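Local coordinates for type IV pilus assembly protein PilF (Thermus thermophilus HB8, PDB 5OIU) that binds ATP as a hexameric AAA+ motor ATPase and probably converts its hydrolysis into the mechanical work that drives type IV pilus assembly, at residues L70-A73 / E74-L77; T148-T151 / G152-K155; G370-K373 / A374-I378. All blocks are in the same frame, centred on the assembly; numbering follows the deposited sequence.

Interaction 1 (L70-A73 / E74-L77); sequences LNIA and EKRL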
loop_
_atom_site.group_PDB
_atom_site.type_symbol
_atom_site.label_atom_id
_atom_site.label_comp_id
_atom_site.label_asym_id
_atom_site.label_seq_id
_atom_site.Cartn_x
_atom_site.Cartn_y
_atom_site.Cartn_z
ATOM N N LEU C 70 2.213 18.249 30.086
ATOM C CA LEU C 70 1.401 18.625 28.944
ATOM C C LEU C 70 1.966 19.893 28.314
ATOM O O LEU C 70 2.787 20.596 28.909
ATOM C CB LEU C 70 -0.050 18.837 29.371
ATOM C CG LEU C 70 -0.611 17.692 30.210
ATOM C CD1 LEU C 70 -2.063 17.926 30.563
ATOM C CD2 LEU C 70 -0.452 16.399 29.444
ATOM N N ASN C 71 1.527 20.181 27.094
ATOM C CA ASN C 71 2.012 21.363 26.397
ATOM C C ASN C 71 1.184 22.567 26.829
ATOM O O ASN C 71 -0.038 22.589 26.643
ATOM C CB ASN C 71 1.958 21.156 24.881
ATOM C CG ASN C 71 2.250 22.428 24.099
ATOM O OD1 ASN C 71 2.816 23.392 24.623
ATOM N ND2 ASN C 71 1.859 22.435 22.832
ATOM N N ILE C 72 1.856 23.560 27.418
ATOM C CA ILE C 72 1.198 24.801 27.822
ATOM C C ILE C 72 0.669 25.564 26.617
ATOM O O ILE C 72 -0.341 26.270 26.712
ATOM C CB ILE C 72 2.183 25.672 28.628
ATOM C CG1 ILE C 72 2.492 25.035 29.981
ATOM C CG2 ILE C 72 1.665 27.127 28.770
ATOM C CD1 ILE C 72 3.645 25.686 30.637
ATOM N N ALA C 73 1.347 25.451 25.476
ATOM C CA ALA C 73 1.007 26.274 24.321
ATOM C C ALA C 73 -0.273 25.812 23.634
ATOM O O ALA C 73 -0.995 26.641 23.068
ATOM C CB ALA C 73 2.168 26.282 23.327
ATOM N N GLU C 74 -0.568 24.510 23.682
ATOM C CA GLU C 74 -1.765 23.945 23.063
ATOM C C GLU C 74 -2.964 24.124 23.990
ATOM O O GLU C 74 -3.031 23.524 25.070
ATOM C CB GLU C 74 -1.552 22.468 22.742
ATOM C CG GLU C 74 -2.811 21.774 22.258
ATOM C CD GLU C 74 -3.288 22.324 20.923
ATOM O OE1 GLU C 74 -2.660 21.993 19.899
ATOM O OE2 GLU C 74 -4.274 23.093 20.895
ATOM N N LYS C 75 -3.923 24.940 23.571
ATOM C CA LYS C 75 -5.128 25.145 24.351
ATOM C C LYS C 75 -6.384 24.747 23.594
ATOM O O LYS C 75 -7.476 24.791 24.167
ATOM C CB LYS C 75 -5.227 26.608 24.810
ATOM C CG LYS C 75 -4.081 27.040 25.695
ATOM C CD LYS C 75 -4.275 28.459 26.213
ATOM C CE LYS C 75 -3.392 28.750 27.431
ATOM N NZ LYS C 75 -1.946 28.402 27.199
ATOM N N ARG C 76 -6.267 24.341 22.339
ATOM C CA ARG C 76 -7.438 24.049 21.533
ATOM C C ARG C 76 -7.757 22.564 21.455
ATOM O O ARG C 76 -8.865 22.208 21.040
ATOM C CB ARG C 76 -7.257 24.630 20.131
ATOM C CG ARG C 76 -7.126 26.153 20.132
ATOM C CD ARG C 76 -6.922 26.692 18.717
ATOM N NE ARG C 76 -5.813 26.002 18.067
ATOM C CZ ARG C 76 -5.712 25.789 16.760
ATOM N NH1 ARG C 76 -6.659 26.221 15.929
ATOM N NH2 ARG C 76 -4.655 25.133 16.288
ATOM N N LEU C 77 -6.842 21.695 21.880
ATOM C CA LEU C 77 -7.081 20.262 21.898
ATOM C C LEU C 77 -7.000 19.724 23.324
ATOM O O LEU C 77 -6.340 20.325 24.180
ATOM C CB LEU C 77 -6.059 19.532 21.018
ATOM C CG LEU C 77 -6.184 19.695 19.502
ATOM C CD1 LEU C 77 -5.010 18.989 18.808
ATOM C CD2 LEU C 77 -7.534 19.184 18.988
#
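E74 meets N71 across the turn through its CB, which lies 3.4 Å from N71 ND2, and the two side chains cross at about a right angle, with the amide and carboxylate planes 78° apart. The meeting is one of packing; the E74 carboxylate turns to the amides further along the chain. E74 CG stands opposite the backbone N (chi1 173°) and the chain then bends at chi2, which curls the acid forward over the residues that follow it. There E74 OE2 accepts R76 N at 2.8 Å through its anti lone pair, and L77 N gives it a weaker second bond at 3.1 Å. K75 supplies the one hydrogen bond between 70-73 and 74-77: its NZ donates to I72 O at 2.7 Å, nearly in line with the carbonyl. Its chain runs side by side with that of I72, pointing the same way, and a bend at chi4 (51°) brings the ammonium onto the oxygen, with I72 CG2 4.1 Å from K75 NZ. R76 and L77, whose amides are held by E74, pack on A196 of a second subunit. Earlier in the loop, N71 OD1 receives A73 N at 2.7 Å, the donor standing well above the amide carbonyl plane. Further bonds tie N71 N to Q79 and N71 O to K65, and I72 rests on S62 and I66 of helix 57-67. At the surface, the loop between helix 57-67 and strand 79-87 is thus shaped by an Asx turn at N71, followed by the E74 carboxylate, which accepts R76 N and, weakly, L77 N.

Interaction 2 (T148-T151 / G152-K155); sequences TGPT and GSGK. With ATP (adenosine-5'-triphosphate), chain Q.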
loop_
_atom_site.group_PDB
_atom_site.type_symbol
_atom_site.label_atom_id
_atom_site.label_comp_id
_atom_site.label_asym_id
_atom_site.label_seq_id
_atom_site.Cartn_x
_atom_site.Cartn_y
_atom_site.Cartn_z
ATOM N N THR C 148 0.322 -4.601 25.945
ATOM C CA THR C 148 -0.343 -3.570 25.176
ATOM C C THR C 148 -1.725 -3.300 25.757
ATOM O O THR C 148 -2.365 -4.171 26.364
ATOM C CB THR C 148 -0.398 -3.972 23.675
ATOM O OG1 THR C 148 -0.702 -2.832 22.858
ATOM C CG2 THR C 148 -1.425 -5.044 23.420
ATOM N N GLY C 149 -2.158 -2.059 25.588
ATOM C CA GLY C 149 -3.458 -1.640 26.019
ATOM C C GLY C 149 -3.547 -0.139 25.906
ATOM O O GLY C 149 -2.555 0.546 25.624
ATOM N N PRO C 150 -4.740 0.403 26.107
ATOM C CA PRO C 150 -4.881 1.853 26.171
ATOM C C PRO C 150 -4.257 2.369 27.454
ATOM O O PRO C 150 -3.822 1.612 28.329
ATOM C CB PRO C 150 -6.396 2.075 26.139
ATOM C CG PRO C 150 -6.940 0.851 26.759
ATOM C CD PRO C 150 -6.025 -0.279 26.334
ATOM N N THR C 151 -4.204 3.691 27.540
ATOM C CA THR C 151 -3.605 4.355 28.688
ATOM C C THR C 151 -4.265 3.908 29.985
ATOM O O THR C 151 -5.485 3.766 30.059
ATOM C CB THR C 151 -3.731 5.863 28.519
ATOM O OG1 THR C 151 -3.097 6.237 27.288
ATOM C CG2 THR C 151 -3.099 6.568 29.667
ATOM N N GLY C 152 -3.441 3.656 31.005
ATOM C CA GLY C 152 -3.933 3.335 32.328
ATOM C C GLY C 152 -4.531 1.961 32.478
ATOM O O GLY C 152 -5.205 1.701 33.476
ATOM N N SER C 153 -4.280 1.048 31.541
ATOM C CA SER C 153 -4.959 -0.241 31.555
ATOM C C SER C 153 -4.186 -1.341 32.275
ATOM O O SER C 153 -4.545 -2.513 32.119
ATOM C CB SER C 153 -5.283 -0.686 30.120
ATOM O OG SER C 153 -4.115 -0.837 29.346
ATOM N N GLY C 154 -3.161 -1.002 33.067
ATOM C CA GLY C 154 -2.452 -1.986 33.877
ATOM C C GLY C 154 -1.181 -2.564 33.269
ATOM O O GLY C 154 -0.684 -3.587 33.767
ATOM N N LYS C 155 -0.632 -1.929 32.224
ATOM C CA LYS C 155 0.515 -2.479 31.510
ATOM C C LYS C 155 1.741 -2.588 32.413
ATOM O O LYS C 155 2.395 -3.631 32.466
ATOM C CB LYS C 155 0.841 -1.617 30.289
ATOM C CG LYS C 155 -0.225 -1.573 29.204
ATOM C CD LYS C 155 0.144 -0.516 28.153
ATOM C CE LYS C 155 -0.803 0.698 28.230
ATOM N NZ LYS C 155 -0.302 1.863 29.031
HETATM P PG ATP Q . 0.188 4.074 31.837
HETATM O O1G ATP Q . -0.676 4.110 30.581
HETATM O O2G ATP Q . 1.608 3.607 31.594
HETATM O O3G ATP Q . 0.139 5.326 32.674
HETATM P PB ATP Q . -0.403 1.429 32.798
HETATM O O1B ATP Q . -1.117 0.945 31.562
HETATM O O2B ATP Q . 1.030 1.039 33.075
HETATM O O3B ATP Q . -0.505 3.033 32.867
HETATM P PA ATP Q . -0.598 0.887 35.554
HETATM O O1A ATP Q . 0.156 -0.365 35.912
HETATM O O2A ATP Q . 0.075 2.221 35.774
HETATM O O3A ATP Q . -1.229 0.910 34.073
HETATM O "O5'" ATP Q . -1.915 0.794 36.463
HETATM C "C5'" ATP Q . -2.905 1.820 36.477
HETATM C "C4'" ATP Q . -3.708 1.632 37.757
HETATM O "O4'" ATP Q . -4.428 0.394 37.731
HETATM C "C3'" ATP Q . -2.772 1.588 38.949
HETATM O "O3'" ATP Q . -3.429 2.381 39.956
HETATM C "C2'" ATP Q . -2.676 0.099 39.270
HETATM O "O2'" ATP Q . -2.345 -0.196 40.640
HETATM C "C1'" ATP Q . -4.037 -0.437 38.820
HETATM N N9 ATP Q . -3.985 -1.829 38.332
HETATM C C8 ATP Q . -3.120 -2.286 37.399
HETATM N N7 ATP Q . -3.327 -3.606 37.152
HETATM C C5 ATP Q . -4.334 -4.019 37.938
HETATM C C6 ATP Q . -5.042 -5.299 38.164
HETATM N N6 ATP Q . -4.695 -6.427 37.492
HETATM N N1 ATP Q . -6.046 -5.308 39.065
HETATM C C2 ATP Q . -6.394 -4.189 39.733
HETATM N N3 ATP Q . -5.796 -2.990 39.577
HETATM C C4 ATP Q . -4.773 -2.840 38.708
#
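This is a local contact within the P-loop (Walker A motif), the phosphate-binding loop between strand 143-148 and helix 155-166, where S153 and K155 fold back on G149 and P150 beside the ATP. A type II turn from P150 to S153 shapes the loop, and P150 O takes both S153 OG at 2.7 Å and, weakly, S153 N. The torsion of S153 (chi1 61°) sets OG between its own N and carbonyl carbon, where it meets P150 O, with P150 CD packed 3.6 Å from S153 OG. G152 and G154 both have positive phi, and their amides point at the nucleotide: G152 N reaches ATP O1G in a nearly straight bond of 2.8 Å (169°), whereas G154 N binds the bridging O3A. S156 N and F157 N extend this row of backbone donors. K155 N, at the start of the helix, binds ATP O1B at 3.0 Å. Its side chain bends at chi3 and chi4 and passes close to the G149 and P150 carbonyls, K155 CE lying 3.1 Å from G149 O. The ammonium ends between the beta and gamma phosphates: K155 NZ is hydrogen-bonded to ATP O1B at 2.8 Å and lies 2.8 Å from ATP O1G.

Interaction 3 (G370-K373 / A374-I378); sequences GLYK and ALQGI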
loop_
_atom_site.group_PDB
_atom_site.type_symbol
_atom_site.label_atom_id
_atom_site.label_comp_id
_atom_site.label_asym_id
_atom_site.label_seq_id
_atom_site.Cartn_x
_atom_site.Cartn_y
_atom_site.Cartn_z
ATOM N N GLY C 370 -13.604 -11.360 29.161
ATOM C CA GLY C 370 -14.440 -10.562 30.036
ATOM C C GLY C 370 -15.744 -11.259 30.346
ATOM O O GLY C 370 -16.202 -11.255 31.488
ATOM N N LEU C 371 -16.346 -11.893 29.342
ATOM C CA LEU C 371 -17.623 -12.560 29.571
ATOM C C LEU C 371 -17.456 -13.703 30.561
ATOM O O LEU C 371 -18.220 -13.829 31.526
ATOM C CB LEU C 371 -18.208 -13.069 28.253
ATOM C CG LEU C 371 -19.479 -13.894 28.465
ATOM C CD1 LEU C 371 -20.551 -13.027 29.078
ATOM C CD2 LEU C 371 -19.987 -14.550 27.195
ATOM N N TYR C 372 -16.434 -14.528 30.339
ATOM C CA TYR C 372 -16.117 -15.636 31.233
ATOM C C TYR C 372 -16.054 -15.175 32.689
ATOM O O TYR C 372 -16.727 -15.739 33.558
ATOM C CB TYR C 372 -14.798 -16.277 30.774
ATOM C CG TYR C 372 -14.140 -17.173 31.803
ATOM C CD1 TYR C 372 -14.587 -18.483 32.013
ATOM C CD2 TYR C 372 -13.069 -16.719 32.573
ATOM C CE1 TYR C 372 -13.985 -19.312 32.969
ATOM C CE2 TYR C 372 -12.460 -17.540 33.529
ATOM C CZ TYR C 372 -12.924 -18.833 33.721
ATOM O OH TYR C 372 -12.335 -19.651 34.659
ATOM N N LYS C 373 -15.291 -14.113 32.966
ATOM C CA LYS C 373 -15.178 -13.630 34.340
ATOM C C LYS C 373 -16.470 -12.972 34.819
ATOM O O LYS C 373 -16.787 -13.014 36.019
ATOM C CB LYS C 373 -14.004 -12.660 34.465
ATOM C CG LYS C 373 -12.645 -13.316 34.246
ATOM C CD LYS C 373 -11.570 -12.272 33.990
ATOM C CE LYS C 373 -10.219 -12.906 33.818
ATOM N NZ LYS C 373 -9.232 -11.952 33.229
ATOM N N ALA C 374 -17.226 -12.364 33.904
ATOM C CA ALA C 374 -18.561 -11.894 34.255
ATOM C C ALA C 374 -19.475 -13.055 34.617
ATOM O O ALA C 374 -20.308 -12.925 35.524
ATOM C CB ALA C 374 -19.146 -11.088 33.099
ATOM N N LEU C 375 -19.325 -14.198 33.937
ATOM C CA LEU C 375 -20.127 -15.371 34.259
ATOM C C LEU C 375 -19.771 -15.973 35.615
ATOM O O LEU C 375 -20.468 -16.884 36.071
ATOM C CB LEU C 375 -19.982 -16.423 33.158
ATOM C CG LEU C 375 -20.718 -16.121 31.845
ATOM C CD1 LEU C 375 -20.389 -17.145 30.749
ATOM C CD2 LEU C 375 -22.228 -16.009 32.080
ATOM N N GLN C 376 -18.719 -15.489 36.271
ATOM C CA GLN C 376 -18.383 -15.913 37.620
ATOM C C GLN C 376 -18.652 -14.842 38.669
ATOM O O GLN C 376 -18.364 -15.060 39.846
ATOM C CB GLN C 376 -16.919 -16.347 37.681
ATOM C CG GLN C 376 -16.640 -17.525 36.779
ATOM C CD GLN C 376 -15.171 -17.901 36.746
ATOM O OE1 GLN C 376 -14.400 -17.367 35.947
ATOM N NE2 GLN C 376 -14.769 -18.819 37.627
ATOM N N GLY C 377 -19.194 -13.696 38.282
ATOM C CA GLY C 377 -19.476 -12.645 39.228
ATOM C C GLY C 377 -18.336 -11.703 39.542
ATOM O O GLY C 377 -18.481 -10.867 40.439
ATOM N N ILE C 378 -17.208 -11.795 38.842
ATOM C CA ILE C 378 -16.123 -10.845 39.093
ATOM C C ILE C 378 -16.527 -9.437 38.660
ATOM O O ILE C 378 -16.203 -8.444 39.324
ATOM C CB ILE C 378 -14.849 -11.315 38.379
ATOM C CG1 ILE C 378 -14.412 -12.647 38.967
ATOM C CG2 ILE C 378 -13.759 -10.296 38.510
ATOM C CD1 ILE C 378 -13.599 -13.479 38.039
#
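K373 O is gripped by two backbone amides, Q376 N and I378 N, each at 3.1 Å and arriving from opposite faces of the carbonyl plane. Q376 N stands high above that plane; I378 N is tilted only 24° from it and comes closer to the direction of the C=O bond. G377 has positive phi, and its N returns to A374 O, so the chain leaves the helix through a Schellman motif with a type I turn from A374 to G377. Helical bonds lead into the turn: A374 N to G370 O, and L375 N to L371 O at 2.7 Å.

Side chains pack along the same turn. L375 CD1 lies 4.1 Å from L371 CG, the two leucines crossing at a slant, and L375 continues onto L301 and A309. Q376 extends beyond CG and brings OE1 over one face of the Y372 ring, toward the rim near CZ, with ring and amide planes 55° apart. Y372 CG lies opposite the backbone N (chi1 164°), which swings the ring along the helix toward the glutamine. I378 CD1 rests against K373 CB at 3.7 Å, beside the start of the K373 chain, which stretches out fully from CG. K373 NZ forms a salt bridge with D369 and a hydrogen bond with the carbonyl oxygen of A330, a residue of the ATP pocket. The turn therefore ends helix 366-374 against strand 328-336, where K373 and I378 both touch Y329, and leads on to helix 381-387, while a backbone hydrogen bond between I378 and V281 ties it to strand 269-281.

The three contacts follow one another along the chain without touching. Interaction 2 sits about 2 Å from the chain centre and holds the triphosphate directly, its lysine side chain about 5 Å from the magnesium ion. Interaction 1, whose centre is about 24 Å from that of interaction 2, is a surface turn facing a second subunit. Interaction 3 lies about 20 Å from interaction 2 between centres and about 41 Å from interaction 1, the two being on opposite sides of the chain centre. Its K373 side chain nevertheless comes within about 8 Å of an ATP, so through its bond to the pocket residue A330 the turn 370-378 belongs to a second shell.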